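Local coordinates for geranyltranstransferase (Agrobacterium tumefaciens, PDB 2H8O), which probably catalyses the condensation of geranyl diphosphate with isopentenyl diphosphate to give farnesyl diphosphate, as farnesyl diphosphate synthases do, at residues D210-Q218 with K286-G294; R177-A188 with L225-I236. All coordinates share one frame; numbering follows the deposited sequence.

From the N terminus, helix 175-189 supplies 177-188, the first half of contact 2. The chain then passes through helix 194-206 and enters the long helix 211-237, whose first two turns belong to contact 1 and whose C-terminal part, 225-236, runs back along 177-188 and closes contact 2. It goes on through helix 241-267 and an unmodelled break at 269-285 before 286-294 returns to 210-218 and closes contact 1. The segments therefore alternate and the two loops cross. Helix 211-237 serves both: contact 2 ties its C-terminal part into the buried helical core, contact 1 ties its start to the short helix 289-293 at the surface.

Contact 1: residues D210-Q218 with K286-G294; sequences DEDGIITLQ and KGTLVALRG
Leu289 is the knob of this contact, set into a hole formed by Glu211, Ile214, Ile215 and Gln218 on the first two turns of helix 211-237. Its branches divide the work: CD2 lies 3.6 Å from Glu211 CG and also meets Ile214 CG2, while CD1 lies 4.0 Å from CG1 of Ile215, whose side chain crosses that of Leu289 at about a right angle. Ile214 reaches further with its other arm. Having CG1 beside the backbone N (chi1 -66°) sends CD1 forward to meet Leu292 CD1 tip to tip at 3.6 Å, and the same methyl rests 3.5 Å from Gly287 C, at the centre of an inverse gamma turn.

The charged pair sits beside this apolar patch. Glu211, extended beyond CG, offers the syn lone pair of OE2 to Arg293 NH1 at 3.1 Å. The bond is bent, 138° at the hydrogen, and the carboxylate and guanidinium planes are turned 44° apart. The bend at chi2 lays Arg293 CD 3.5 Å from Glu211 OE1, and the one at chi3 turns the guanidinium beyond it; Arg293 also makes a cation-pi contact with Trp297.

A water is the polar bridge, accepting from both Gln218 NE2 and Leu289 N at the first turn of helix 289-293. Within 210-218, Gly213 N gives a 2.9 Å capping bond to OD1 of Asp210, the N-cap residue of helix 211-237.

The two helix segments run nearly antiparallel, with a surface patch of side chains between them, a peripheral helix pair of the all-helical polyprenyl synthetase fold.

Contact 2: residues R177-A188 with L225-I236; sequences RKAALVISLARA and LLRFACEAGAII
Helices 177-188 and 225-236 run antiparallel, their axes 9.5 Å apart at closest approach and 165° between directions, so Arg177 lies opposite Ile235 and Ala188 opposite Leu225. Two knobs interlock from the two sides. Leu181 enters among Phe228, Ala232, Ile235 and Ile236. It slides past Ile235 in the opposite sense, with CG 3.8 Å from Ile235 CG2, while CD2 touches Ala232 CB; the Leu181 side chain crosses that of Ile236 at about a right angle, CD1 against CG1.

Phe228 is the reciprocal knob, among Leu181, Ser184, Leu185 and Ala188. With CG swung anti to the backbone N (chi1 168°), its ring reaches over to helix 177-188. Leu185 CD1 makes a CH-pi contact over one face, 3.9 Å from the ring centroid and 9° off the normal; Ala232 CB backs the opposite face nearer the rim. Ser184 comes to the edge, with OG 3.2 Å from Phe228 CD1. Such mutual knobs-into-holes packing joins two helices of the trans-prenyltransferase bundle, and helix 104-125 meets both of them, through Val110 on Leu181 and Ile236, for example.

Two waters sit between the helices at Ser184. One takes Arg227 NH2 as donor, donates a hydrogen bond to Ser184 O at 2.7 Å and also bonds Ser184 OG; the other joins Ser184 OG to Phe228 O. Glu231, nearby, is drawn instead into salt bridges with Arg244 and Arg248. At the far end Arg177, stretched out from CG to NE, sends NH1 to Ile236 O at 2.9 Å, a bent bond whose donor stands above the carbonyl plane.

Contact 1: residues D210-Q218 with K286-G294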
ATOM      1  N   ASP A 210     -11.612  -3.168  27.653  1.00 23.04           N
ATOM      2  CA  ASP A 210     -12.927  -3.650  28.065  1.00 22.48           C
ATOM      3  C   ASP A 210     -13.608  -4.348  26.893  1.00 21.54           C
ATOM      4  O   ASP A 210     -13.022  -4.507  25.807  1.00 20.76           O
ATOM      5  CB  ASP A 210     -13.776  -2.507  28.651  1.00 22.19           C
ATOM      6  CG  ASP A 210     -14.064  -1.384  27.661  1.00 22.96           C
ATOM      7  OD1 ASP A 210     -13.806  -1.521  26.438  1.00 22.45           O
ATOM      8  OD2 ASP A 210     -14.569  -0.345  28.139  1.00 22.52           O
ATOM      9  N   GLU A 211     -14.837  -4.795  27.092  1.00 21.20           N
ATOM     10  CA  GLU A 211     -15.501  -5.573  26.066  1.00 21.00           C
ATOM     11  C   GLU A 211     -15.671  -4.776  24.758  1.00 19.70           C
ATOM     12  O   GLU A 211     -15.405  -5.275  23.677  1.00 19.71           O
ATOM     13  CB  GLU A 211     -16.845  -6.076  26.576  1.00 21.35           C
ATOM     14  CG  GLU A 211     -17.443  -7.135  25.711  1.00 22.54           C
ATOM     15  CD  GLU A 211     -18.669  -7.778  26.329  1.00 23.98           C
ATOM     16  OE1 GLU A 211     -18.843  -7.739  27.567  1.00 28.81           O
ATOM     17  OE2 GLU A 211     -19.454  -8.332  25.544  1.00 31.03           O
ATOM     18  N   ASP A 212     -16.113  -3.535  24.873  1.00 20.12           N
ATOM     19  CA  ASP A 212     -16.278  -2.688  23.697  1.00 19.27           C
ATOM     20  C   ASP A 212     -14.935  -2.538  22.958  1.00 18.37           C
ATOM     21  O   ASP A 212     -14.878  -2.540  21.713  1.00 17.83           O
ATOM     22  CB  ASP A 212     -16.833  -1.332  24.124  1.00 20.22           C
ATOM     23  CG  ASP A 212     -17.150  -0.435  22.941  1.00 22.77           C
ATOM     24  OD1 ASP A 212     -18.092  -0.776  22.194  1.00 28.62           O
ATOM     25  OD2 ASP A 212     -16.461   0.596  22.771  1.00 28.57           O
ATOM     26  N   GLY A 213     -13.853  -2.418  23.714  1.00 18.34           N
ATOM     27  CA  GLY A 213     -12.529  -2.300  23.108  1.00 17.90           C
ATOM     28  C   GLY A 213     -12.091  -3.540  22.356  1.00 17.72           C
ATOM     29  O   GLY A 213     -11.467  -3.451  21.279  1.00 17.93           O
ATOM     30  N   ILE A 214     -12.400  -4.706  22.926  1.00 17.22           N
ATOM     31  CA  ILE A 214     -12.077  -5.984  22.308  1.00 17.13           C
ATOM     32  C   ILE A 214     -12.850  -6.144  20.999  1.00 16.19           C
ATOM     33  O   ILE A 214     -12.299  -6.509  19.966  1.00 16.13           O
ATOM     34  CB  ILE A 214     -12.376  -7.174  23.251  1.00 16.96           C
ATOM     35  CG1 ILE A 214     -11.454  -7.131  24.474  1.00 17.79           C
ATOM     36  CG2 ILE A 214     -12.211  -8.507  22.521  1.00 17.15           C
ATOM     37  CD1 ILE A 214     -11.860  -8.103  25.578  1.00 18.12           C
ATOM     38  N   ILE A 215     -14.147  -5.843  21.036  1.00 16.17           N
ATOM     39  CA  ILE A 215     -14.979  -5.992  19.849  1.00 16.20           C
ATOM     40  C   ILE A 215     -14.424  -5.114  18.723  1.00 15.77           C
ATOM     41  O   ILE A 215     -14.290  -5.535  17.559  1.00 16.24           O
ATOM     42  CB  ILE A 215     -16.461  -5.620  20.181  1.00 15.48           C
ATOM     43  CG1 ILE A 215     -17.024  -6.671  21.154  1.00 16.29           C
ATOM     44  CG2 ILE A 215     -17.298  -5.477  18.908  1.00 16.48           C
ATOM     45  CD1 ILE A 215     -18.377  -6.329  21.804  1.00 16.59           C
ATOM     46  N   THR A 216     -14.054  -3.895  19.086  1.00 16.53           N
ATOM     47  CA  THR A 216     -13.506  -2.944  18.109  1.00 16.69           C
ATOM     48  C   THR A 216     -12.180  -3.423  17.532  1.00 16.57           C
ATOM     49  O   THR A 216     -12.010  -3.441  16.302  1.00 16.85           O
ATOM     50  CB  THR A 216     -13.366  -1.546  18.735  1.00 17.51           C
ATOM     51  OG1 THR A 216     -14.684  -1.059  19.036  1.00 18.44           O
ATOM     52  CG2 THR A 216     -12.628  -0.551  17.798  1.00 17.67           C
ATOM     53  N   LEU A 217     -11.231  -3.812  18.379  1.00 16.20           N
ATOM     54  CA  LEU A 217      -9.929  -4.210  17.842  1.00 17.46           C
ATOM     55  C   LEU A 217     -10.039  -5.482  16.998  1.00 17.09           C
ATOM     56  O   LEU A 217      -9.333  -5.622  15.981  1.00 17.27           O
ATOM     57  CB  LEU A 217      -8.862  -4.322  18.925  1.00 18.16           C
ATOM     58  CG  LEU A 217      -8.815  -5.503  19.879  1.00 18.19           C
ATOM     59  CD1 LEU A 217      -8.124  -6.693  19.204  1.00 19.02           C
ATOM     60  CD2 LEU A 217      -8.091  -5.093  21.198  1.00 19.72           C
ATOM     61  N   GLN A 218     -10.927  -6.396  17.392  1.00 16.82           N
ATOM     62  CA  GLN A 218     -11.172  -7.608  16.599  1.00 17.36           C
ATOM     63  C   GLN A 218     -11.812  -7.310  15.235  1.00 16.50           C
ATOM     64  O   GLN A 218     -11.401  -7.856  14.219  1.00 17.11           O
ATOM     65  CB  GLN A 218     -12.050  -8.580  17.383  1.00 17.41           C
ATOM     66  CG  GLN A 218     -11.350  -9.187  18.574  1.00 17.98           C
ATOM     67  CD  GLN A 218     -12.216 -10.175  19.327  1.00 19.99           C
ATOM     68  OE1 GLN A 218     -13.448 -10.213  19.174  1.00 22.44           O
ATOM     69  NE2 GLN A 218     -11.573 -10.984  20.151  1.00 22.70           N
ATOM     70  N   LYS A 286      -5.242 -11.997  26.217  1.00 37.35           N
ATOM     71  CA  LYS A 286      -6.204 -12.533  27.185  1.00 36.53           C
ATOM     72  C   LYS A 286      -7.528 -11.781  27.098  1.00 36.02           C
ATOM     73  O   LYS A 286      -8.563 -12.270  27.559  1.00 36.69           O
ATOM     74  CB  LYS A 286      -5.640 -12.459  28.611  1.00 37.25           C
ATOM     75  CG  LYS A 286      -6.484 -13.177  29.666  1.00 38.03           C
ATOM     76  CD  LYS A 286      -6.921 -14.571  29.211  1.00 39.37           C
ATOM     77  CE  LYS A 286      -7.352 -15.446  30.380  1.00 39.40           C
ATOM     78  NZ  LYS A 286      -7.757 -16.820  29.943  1.00 39.61           N
ATOM     79  N   GLY A 287      -7.468 -10.579  26.534  1.00 34.99           N
ATOM     80  CA  GLY A 287      -8.649  -9.797  26.185  1.00 33.84           C
ATOM     81  C   GLY A 287      -9.376 -10.444  25.024  1.00 32.61           C
ATOM     82  O   GLY A 287      -9.194 -10.078  23.868  1.00 32.71           O
ATOM     83  N   THR A 288     -10.197 -11.426  25.365  1.00 31.34           N
ATOM     84  CA  THR A 288     -10.950 -12.207  24.407  1.00 30.29           C
ATOM     85  C   THR A 288     -12.389 -12.201  24.893  1.00 28.75           C
ATOM     86  O   THR A 288     -12.630 -12.125  26.103  1.00 27.53           O
ATOM     87  CB  THR A 288     -10.384 -13.646  24.374  1.00 30.30           C
ATOM     88  OG1 THR A 288      -9.367 -13.741  23.376  1.00 32.37           O
ATOM     89  CG2 THR A 288     -11.432 -14.634  24.095  1.00 31.78           C
ATOM     90  N   LEU A 289     -13.354 -12.259  23.978  1.00 27.20           N
ATOM     91  CA  LEU A 289     -14.750 -12.361  24.404  1.00 26.63           C
ATOM     92  C   LEU A 289     -15.020 -13.702  25.101  1.00 25.80           C
ATOM     93  O   LEU A 289     -15.856 -13.785  25.988  1.00 24.79           O
ATOM     94  CB  LEU A 289     -15.719 -12.159  23.235  1.00 26.45           C
ATOM     95  CG  LEU A 289     -15.721 -10.765  22.590  1.00 26.49           C
ATOM     96  CD1 LEU A 289     -16.874 -10.689  21.587  1.00 25.84           C
ATOM     97  CD2 LEU A 289     -15.833  -9.649  23.630  1.00 26.58           C
ATOM     98  N   VAL A 290     -14.318 -14.746  24.670  1.00 25.12           N
ATOM     99  CA  VAL A 290     -14.377 -16.038  25.355  1.00 25.34           C
ATOM    100  C   VAL A 290     -13.956 -15.881  26.822  1.00 25.04           C
ATOM    101  O   VAL A 290     -14.605 -16.424  27.716  1.00 25.50           O
ATOM    102  CB  VAL A 290     -13.473 -17.081  24.662  1.00 25.19           C
ATOM    103  CG1 VAL A 290     -13.463 -18.383  25.442  1.00 24.78           C
ATOM    104  CG2 VAL A 290     -13.919 -17.296  23.221  1.00 25.54           C
ATOM    105  N   ALA A 291     -12.877 -15.133  27.051  1.00 25.12           N
ATOM    106  CA  ALA A 291     -12.373 -14.894  28.405  1.00 25.41           C
ATOM    107  C   ALA A 291     -13.373 -14.099  29.238  1.00 25.84           C
ATOM    108  O   ALA A 291     -13.610 -14.412  30.414  1.00 24.94           O
ATOM    109  CB  ALA A 291     -11.038 -14.162  28.359  1.00 25.22           C
ATOM    110  N   LEU A 292     -13.957 -13.063  28.644  1.00 26.18           N
ATOM    111  CA  LEU A 292     -14.868 -12.197  29.400  1.00 26.72           C
ATOM    112  C   LEU A 292     -16.253 -12.803  29.609  1.00 27.06           C
ATOM    113  O   LEU A 292     -16.825 -12.664  30.685  1.00 26.98           O
ATOM    114  CB  LEU A 292     -14.987 -10.824  28.739  1.00 26.65           C
ATOM    115  CG  LEU A 292     -13.694 -10.012  28.671  1.00 27.49           C
ATOM    116  CD1 LEU A 292     -14.018  -8.543  28.457  1.00 27.94           C
ATOM    117  CD2 LEU A 292     -12.851 -10.190  29.931  1.00 29.38           C
ATOM    118  N   ARG A 293     -16.785 -13.483  28.598  1.00 27.37           N
ATOM    119  CA  ARG A 293     -18.169 -13.954  28.627  1.00 28.28           C
ATOM    120  C   ARG A 293     -18.324 -15.453  28.897  1.00 28.39           C
ATOM    121  O   ARG A 293     -19.428 -15.910  29.178  1.00 28.26           O
ATOM    122  CB  ARG A 293     -18.869 -13.625  27.303  1.00 28.54           C
ATOM    123  CG  ARG A 293     -18.754 -12.173  26.848  1.00 30.62           C
ATOM    124  CD  ARG A 293     -19.371 -11.195  27.822  1.00 35.34           C
ATOM    125  NE  ARG A 293     -20.781 -11.481  28.075  1.00 37.45           N
ATOM    126  CZ  ARG A 293     -21.800 -11.105  27.298  1.00 39.09           C
ATOM    127  NH1 ARG A 293     -21.592 -10.413  26.178  1.00 39.83           N
ATOM    128  NH2 ARG A 293     -23.043 -11.434  27.641  1.00 39.01           N
ATOM    129  N   GLY A 294     -17.242 -16.217  28.764  1.00 29.00           N
ATOM    130  CA  GLY A 294     -17.281 -17.657  28.983  1.00 29.60           C
ATOM    131  C   GLY A 294     -17.528 -18.479  27.724  1.00 30.17           C
ATOM    132  O   GLY A 294     -18.101 -17.997  26.742  1.00 29.62           O
TER
HETATM  133  O   HOH W   1     -13.102 -13.458  21.411  1.00 29.78           O

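Contact 2: residues R177-A188 with L225-I236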
ATOM      1  N   ARG A 177     -15.378   0.311 -10.825  1.00 18.44           N
ATOM      2  CA  ARG A 177     -15.364  -0.797  -9.874  1.00 17.59           C
ATOM      3  C   ARG A 177     -13.968  -0.995  -9.238  1.00 17.43           C
ATOM      4  O   ARG A 177     -13.852  -1.272  -8.037  1.00 17.14           O
ATOM      5  CB  ARG A 177     -15.877  -2.069 -10.553  1.00 18.08           C
ATOM      6  CG  ARG A 177     -17.331  -1.976 -10.940  1.00 18.35           C
ATOM      7  CD  ARG A 177     -17.811  -3.209 -11.684  1.00 19.06           C
ATOM      8  NE  ARG A 177     -19.098  -2.958 -12.322  1.00 20.81           N
ATOM      9  CZ  ARG A 177     -19.827  -3.886 -12.940  1.00 21.98           C
ATOM     10  NH1 ARG A 177     -19.435  -5.153 -12.967  1.00 22.10           N
ATOM     11  NH2 ARG A 177     -20.983  -3.546 -13.507  1.00 22.54           N
ATOM     12  N   LYS A 178     -12.920  -0.837 -10.043  1.00 17.11           N
ATOM     13  CA  LYS A 178     -11.534  -0.832  -9.546  1.00 16.29           C
ATOM     14  C   LYS A 178     -11.325   0.258  -8.491  1.00 16.20           C
ATOM     15  O   LYS A 178     -10.808  -0.009  -7.419  1.00 15.53           O
ATOM     16  CB  LYS A 178     -10.559  -0.652 -10.706  1.00 16.45           C
ATOM     17  CG  LYS A 178     -10.427  -1.924 -11.556  1.00 15.41           C
ATOM     18  CD  LYS A 178      -9.682  -1.696 -12.868  1.00 16.58           C
ATOM     19  CE  LYS A 178      -9.164  -3.026 -13.444  1.00 16.18           C
ATOM     20  NZ  LYS A 178      -8.879  -2.974 -14.889  1.00 16.34           N
ATOM     21  N   ALA A 179     -11.759   1.477  -8.787  1.00 15.67           N
ATOM     22  CA  ALA A 179     -11.629   2.584  -7.804  1.00 15.63           C
ATOM     23  C   ALA A 179     -12.359   2.260  -6.512  1.00 15.67           C
ATOM     24  O   ALA A 179     -11.827   2.449  -5.426  1.00 15.24           O
ATOM     25  CB  ALA A 179     -12.114   3.914  -8.389  1.00 15.20           C
ATOM     26  N   ALA A 180     -13.588   1.742  -6.627  1.00 15.84           N
ATOM     27  CA  ALA A 180     -14.368   1.367  -5.446  1.00 16.28           C
ATOM     28  C   ALA A 180     -13.653   0.319  -4.606  1.00 16.05           C
ATOM     29  O   ALA A 180     -13.658   0.368  -3.381  1.00 15.88           O
ATOM     30  CB  ALA A 180     -15.734   0.844  -5.873  1.00 16.76           C
ATOM     31  N   LEU A 181     -13.031  -0.647  -5.272  1.00 14.97           N
ATOM     32  CA  LEU A 181     -12.289  -1.696  -4.584  1.00 15.48           C
ATOM     33  C   LEU A 181     -11.035  -1.140  -3.913  1.00 14.42           C
ATOM     34  O   LEU A 181     -10.677  -1.584  -2.827  1.00 15.63           O
ATOM     35  CB  LEU A 181     -11.871  -2.776  -5.575  1.00 15.74           C
ATOM     36  CG  LEU A 181     -12.964  -3.727  -6.056  1.00 15.25           C
ATOM     37  CD1 LEU A 181     -12.440  -4.593  -7.178  1.00 16.70           C
ATOM     38  CD2 LEU A 181     -13.468  -4.591  -4.936  1.00 16.66           C
ATOM     39  N   VAL A 182     -10.336  -0.219  -4.572  1.00 15.12           N
ATOM     40  CA  VAL A 182      -9.132   0.378  -3.993  1.00 15.05           C
ATOM     41  C   VAL A 182      -9.510   1.108  -2.690  1.00 15.55           C
ATOM     42  O   VAL A 182      -8.851   0.943  -1.648  1.00 15.85           O
ATOM     43  CB  VAL A 182      -8.420   1.318  -4.973  1.00 14.85           C
ATOM     44  CG1 VAL A 182      -7.305   2.136  -4.249  1.00 13.95           C
ATOM     45  CG2 VAL A 182      -7.810   0.527  -6.178  1.00 15.54           C
ATOM     46  N   ILE A 183     -10.583   1.883  -2.743  1.00 15.81           N
ATOM     47  CA  ILE A 183     -11.081   2.584  -1.542  1.00 15.77           C
ATOM     48  C   ILE A 183     -11.441   1.566  -0.465  1.00 15.22           C
ATOM     49  O   ILE A 183     -11.002   1.667   0.674  1.00 14.90           O
ATOM     50  CB  ILE A 183     -12.297   3.505  -1.849  1.00 15.26           C
ATOM     51  CG1 ILE A 183     -11.947   4.588  -2.879  1.00 16.81           C
ATOM     52  CG2 ILE A 183     -12.860   4.126  -0.557  1.00 16.99           C
ATOM     53  CD1 ILE A 183     -13.197   5.180  -3.533  1.00 17.76           C
ATOM     54  N   SER A 184     -12.239   0.566  -0.825  1.00 15.55           N
ATOM     55  CA  SER A 184     -12.720  -0.406   0.152  1.00 15.98           C
ATOM     56  C   SER A 184     -11.555  -1.163   0.802  1.00 15.89           C
ATOM     57  O   SER A 184     -11.538  -1.385   2.026  1.00 15.88           O
ATOM     58  CB  SER A 184     -13.671  -1.384  -0.543  1.00 17.23           C
ATOM     59  OG  SER A 184     -14.258  -2.288   0.358  1.00 21.57           O
ATOM     60  N   LEU A 185     -10.583  -1.561  -0.016  1.00 16.02           N
ATOM     61  CA  LEU A 185      -9.442  -2.313   0.508  1.00 15.91           C
ATOM     62  C   LEU A 185      -8.545  -1.443   1.408  1.00 15.89           C
ATOM     63  O   LEU A 185      -8.160  -1.842   2.501  1.00 15.64           O
ATOM     64  CB  LEU A 185      -8.616  -2.945  -0.609  1.00 16.14           C
ATOM     65  CG  LEU A 185      -7.494  -3.860  -0.112  1.00 17.07           C
ATOM     66  CD1 LEU A 185      -8.011  -4.928   0.881  1.00 17.51           C
ATOM     67  CD2 LEU A 185      -6.760  -4.495  -1.301  1.00 17.17           C
ATOM     68  N   ALA A 186      -8.298  -0.214   0.977  1.00 15.87           N
ATOM     69  CA  ALA A 186      -7.478   0.717   1.739  1.00 15.18           C
ATOM     70  C   ALA A 186      -8.120   1.046   3.086  1.00 15.68           C
ATOM     71  O   ALA A 186      -7.409   1.107   4.106  1.00 16.63           O
ATOM     72  CB  ALA A 186      -7.224   1.991   0.923  1.00 15.55           C
ATOM     73  N   ARG A 187      -9.446   1.226   3.087  1.00 15.34           N
ATOM     74  CA  ARG A 187     -10.156   1.522   4.330  1.00 15.39           C
ATOM     75  C   ARG A 187     -10.134   0.316   5.240  1.00 14.94           C
ATOM     76  O   ARG A 187      -9.917   0.458   6.437  1.00 15.59           O
ATOM     77  CB  ARG A 187     -11.596   1.981   4.075  1.00 15.88           C
ATOM     78  CG  ARG A 187     -11.665   3.257   3.256  1.00 18.78           C
ATOM     79  CD  ARG A 187     -11.778   4.539   4.044  1.00 25.09           C
ATOM     80  NE  ARG A 187     -11.662   5.637   3.082  1.00 24.91           N
ATOM     81  CZ  ARG A 187     -12.667   6.251   2.477  1.00 26.95           C
ATOM     82  NH1 ARG A 187     -13.923   5.968   2.777  1.00 26.20           N
ATOM     83  NH2 ARG A 187     -12.399   7.208   1.588  1.00 27.93           N
ATOM     84  N   ALA A 188     -10.329  -0.876   4.668  1.00 15.11           N
ATOM     85  CA  ALA A 188     -10.322  -2.115   5.461  1.00 15.75           C
ATOM     86  C   ALA A 188      -8.944  -2.444   6.021  1.00 15.71           C
ATOM     87  O   ALA A 188      -8.838  -3.105   7.068  1.00 17.01           O
ATOM     88  CB  ALA A 188     -10.801  -3.296   4.627  1.00 16.31           C
ATOM     89  N   LEU A 225     -10.818  -7.411   6.785  1.00 16.36           N
ATOM     90  CA  LEU A 225     -10.427  -8.086   5.533  1.00 16.31           C
ATOM     91  C   LEU A 225     -11.464  -9.122   5.104  1.00 16.33           C
ATOM     92  O   LEU A 225     -11.654  -9.336   3.918  1.00 16.82           O
ATOM     93  CB  LEU A 225      -9.056  -8.775   5.611  1.00 16.31           C
ATOM     94  CG  LEU A 225      -7.852  -7.854   5.712  1.00 17.19           C
ATOM     95  CD1 LEU A 225      -6.610  -8.611   5.276  1.00 18.62           C
ATOM     96  CD2 LEU A 225      -8.004  -6.592   4.864  1.00 16.78           C
ATOM     97  N   LEU A 226     -12.109  -9.762   6.079  1.00 16.52           N
ATOM     98  CA  LEU A 226     -13.160 -10.772   5.783  1.00 16.74           C
ATOM     99  C   LEU A 226     -14.450 -10.097   5.290  1.00 17.06           C
ATOM    100  O   LEU A 226     -15.092 -10.568   4.352  1.00 18.20           O
ATOM    101  CB  LEU A 226     -13.371 -11.704   6.981  1.00 16.22           C
ATOM    102  CG  LEU A 226     -12.160 -12.586   7.326  1.00 16.75           C
ATOM    103  CD1 LEU A 226     -12.291 -13.141   8.759  1.00 18.02           C
ATOM    104  CD2 LEU A 226     -11.964 -13.710   6.283  1.00 18.84           C
ATOM    105  N   ARG A 227     -14.806  -8.973   5.901  1.00 16.98           N
ATOM    106  CA  ARG A 227     -15.865  -8.099   5.416  1.00 16.81           C
ATOM    107  C   ARG A 227     -15.612  -7.670   3.965  1.00 16.54           C
ATOM    108  O   ARG A 227     -16.468  -7.825   3.088  1.00 16.66           O
ATOM    109  CB  ARG A 227     -15.978  -6.877   6.351  1.00 16.50           C
ATOM    110  CG  ARG A 227     -17.007  -5.849   5.937  1.00 17.45           C
ATOM    111  CD  ARG A 227     -16.802  -4.538   6.717  1.00 19.37           C
ATOM    112  NE  ARG A 227     -15.678  -3.769   6.175  1.00 19.36           N
ATOM    113  CZ  ARG A 227     -14.873  -2.965   6.863  1.00 22.22           C
ATOM    114  NH1 ARG A 227     -14.989  -2.835   8.181  1.00 22.72           N
ATOM    115  NH2 ARG A 227     -13.904  -2.321   6.224  1.00 21.65           N
ATOM    116  N   PHE A 228     -14.418  -7.140   3.727  1.00 16.39           N
ATOM    117  CA  PHE A 228     -14.021  -6.717   2.404  1.00 15.77           C
ATOM    118  C   PHE A 228     -14.128  -7.892   1.411  1.00 15.58           C
ATOM    119  O   PHE A 228     -14.603  -7.713   0.288  1.00 15.37           O
ATOM    120  CB  PHE A 228     -12.590  -6.169   2.399  1.00 16.59           C
ATOM    121  CG  PHE A 228     -12.043  -5.991   1.011  1.00 15.20           C
ATOM    122  CD1 PHE A 228     -12.280  -4.828   0.289  1.00 16.19           C
ATOM    123  CD2 PHE A 228     -11.338  -7.011   0.403  1.00 14.31           C
ATOM    124  CE1 PHE A 228     -11.819  -4.699  -1.011  1.00 16.14           C
ATOM    125  CE2 PHE A 228     -10.875  -6.891  -0.906  1.00 14.82           C
ATOM    126  CZ  PHE A 228     -11.113  -5.742  -1.613  1.00 15.55           C
ATOM    127  N   ALA A 229     -13.662  -9.078   1.795  1.00 14.90           N
ATOM    128  CA  ALA A 229     -13.646 -10.212   0.858  1.00 15.41           C
ATOM    129  C   ALA A 229     -15.030 -10.491   0.284  1.00 15.77           C
ATOM    130  O   ALA A 229     -15.195 -10.762  -0.892  1.00 16.18           O
ATOM    131  CB  ALA A 229     -13.122 -11.454   1.551  1.00 15.36           C
ATOM    132  N   CYS A 230     -16.027 -10.413   1.144  1.00 15.75           N
ATOM    133  CA  CYS A 230     -17.408 -10.696   0.759  1.00 15.88           C
ATOM    134  C   CYS A 230     -18.041  -9.531   0.033  1.00 15.81           C
ATOM    135  O   CYS A 230     -18.696  -9.709  -0.976  1.00 15.86           O
ATOM    136  CB  CYS A 230     -18.210 -11.040   1.989  1.00 18.37           C
ATOM    137  SG  CYS A 230     -17.666 -12.613   2.741  1.00 15.98           S
ATOM    138  N   GLU A 231     -17.838  -8.328   0.558  1.00 15.66           N
ATOM    139  CA  GLU A 231     -18.372  -7.127  -0.083  1.00 15.54           C
ATOM    140  C   GLU A 231     -17.796  -6.926  -1.483  1.00 16.12           C
ATOM    141  O   GLU A 231     -18.484  -6.451  -2.388  1.00 15.72           O
ATOM    142  CB  GLU A 231     -18.170  -5.884   0.809  1.00 15.88           C
ATOM    143  CG  GLU A 231     -18.865  -4.618   0.281  1.00 16.67           C
ATOM    144  CD  GLU A 231     -18.682  -3.407   1.161  1.00 17.08           C
ATOM    145  OE1 GLU A 231     -18.029  -3.524   2.207  1.00 18.76           O
ATOM    146  OE2 GLU A 231     -19.229  -2.336   0.816  1.00 19.22           O
ATOM    147  N   ALA A 232     -16.528  -7.307  -1.660  1.00 14.81           N
ATOM    148  CA  ALA A 232     -15.860  -7.192  -2.955  1.00 15.78           C
ATOM    149  C   ALA A 232     -16.601  -7.899  -4.080  1.00 15.36           C
ATOM    150  O   ALA A 232     -16.577  -7.438  -5.222  1.00 16.54           O
ATOM    151  CB  ALA A 232     -14.434  -7.719  -2.866  1.00 13.89           C
ATOM    152  N   GLY A 233     -17.232  -9.029  -3.778  1.00 16.24           N
ATOM    153  CA  GLY A 233     -17.971  -9.752  -4.803  1.00 17.07           C
ATOM    154  C   GLY A 233     -19.092  -8.914  -5.391  1.00 16.91           C
ATOM    155  O   GLY A 233     -19.309  -8.901  -6.614  1.00 18.54           O
ATOM    156  N   ALA A 234     -19.816  -8.216  -4.514  1.00 18.38           N
ATOM    157  CA  ALA A 234     -20.870  -7.292  -4.922  1.00 17.80           C
ATOM    158  C   ALA A 234     -20.312  -6.116  -5.727  1.00 18.23           C
ATOM    159  O   ALA A 234     -20.887  -5.729  -6.745  1.00 18.98           O
ATOM    160  CB  ALA A 234     -21.637  -6.791  -3.706  1.00 18.08           C
ATOM    161  N   ILE A 235     -19.178  -5.560  -5.304  1.00 17.64           N
ATOM    162  CA  ILE A 235     -18.557  -4.471  -6.062  1.00 17.35           C
ATOM    163  C   ILE A 235     -18.141  -4.945  -7.469  1.00 17.62           C
ATOM    164  O   ILE A 235     -18.408  -4.288  -8.486  1.00 18.59           O
ATOM    165  CB  ILE A 235     -17.336  -3.894  -5.319  1.00 17.11           C
ATOM    166  CG1 ILE A 235     -17.787  -3.270  -4.006  1.00 16.78           C
ATOM    167  CG2 ILE A 235     -16.630  -2.868  -6.192  1.00 17.40           C
ATOM    168  CD1 ILE A 235     -16.634  -2.791  -3.177  1.00 15.89           C
ATOM    169  N   ILE A 236     -17.506  -6.106  -7.527  1.00 17.55           N
ATOM    170  CA  ILE A 236     -17.053  -6.691  -8.787  1.00 17.07           C
ATOM    171  C   ILE A 236     -18.253  -7.015  -9.698  1.00 17.54           C
ATOM    172  O   ILE A 236     -18.183  -6.826 -10.898  1.00 17.52           O
ATOM    173  CB  ILE A 236     -16.252  -7.970  -8.507  1.00 17.07           C
ATOM    174  CG1 ILE A 236     -14.896  -7.622  -7.848  1.00 16.62           C
ATOM    175  CG2 ILE A 236     -16.069  -8.800  -9.800  1.00 15.96           C
ATOM    176  CD1 ILE A 236     -14.190  -8.822  -7.170  1.00 17.11           C
TER
HETATM  177  O   HOH W   2     -13.830  -1.691   3.323  1.00 17.82           O
HETATM  178  O   HOH W   3     -15.274  -4.835  -0.828  1.00 26.94           O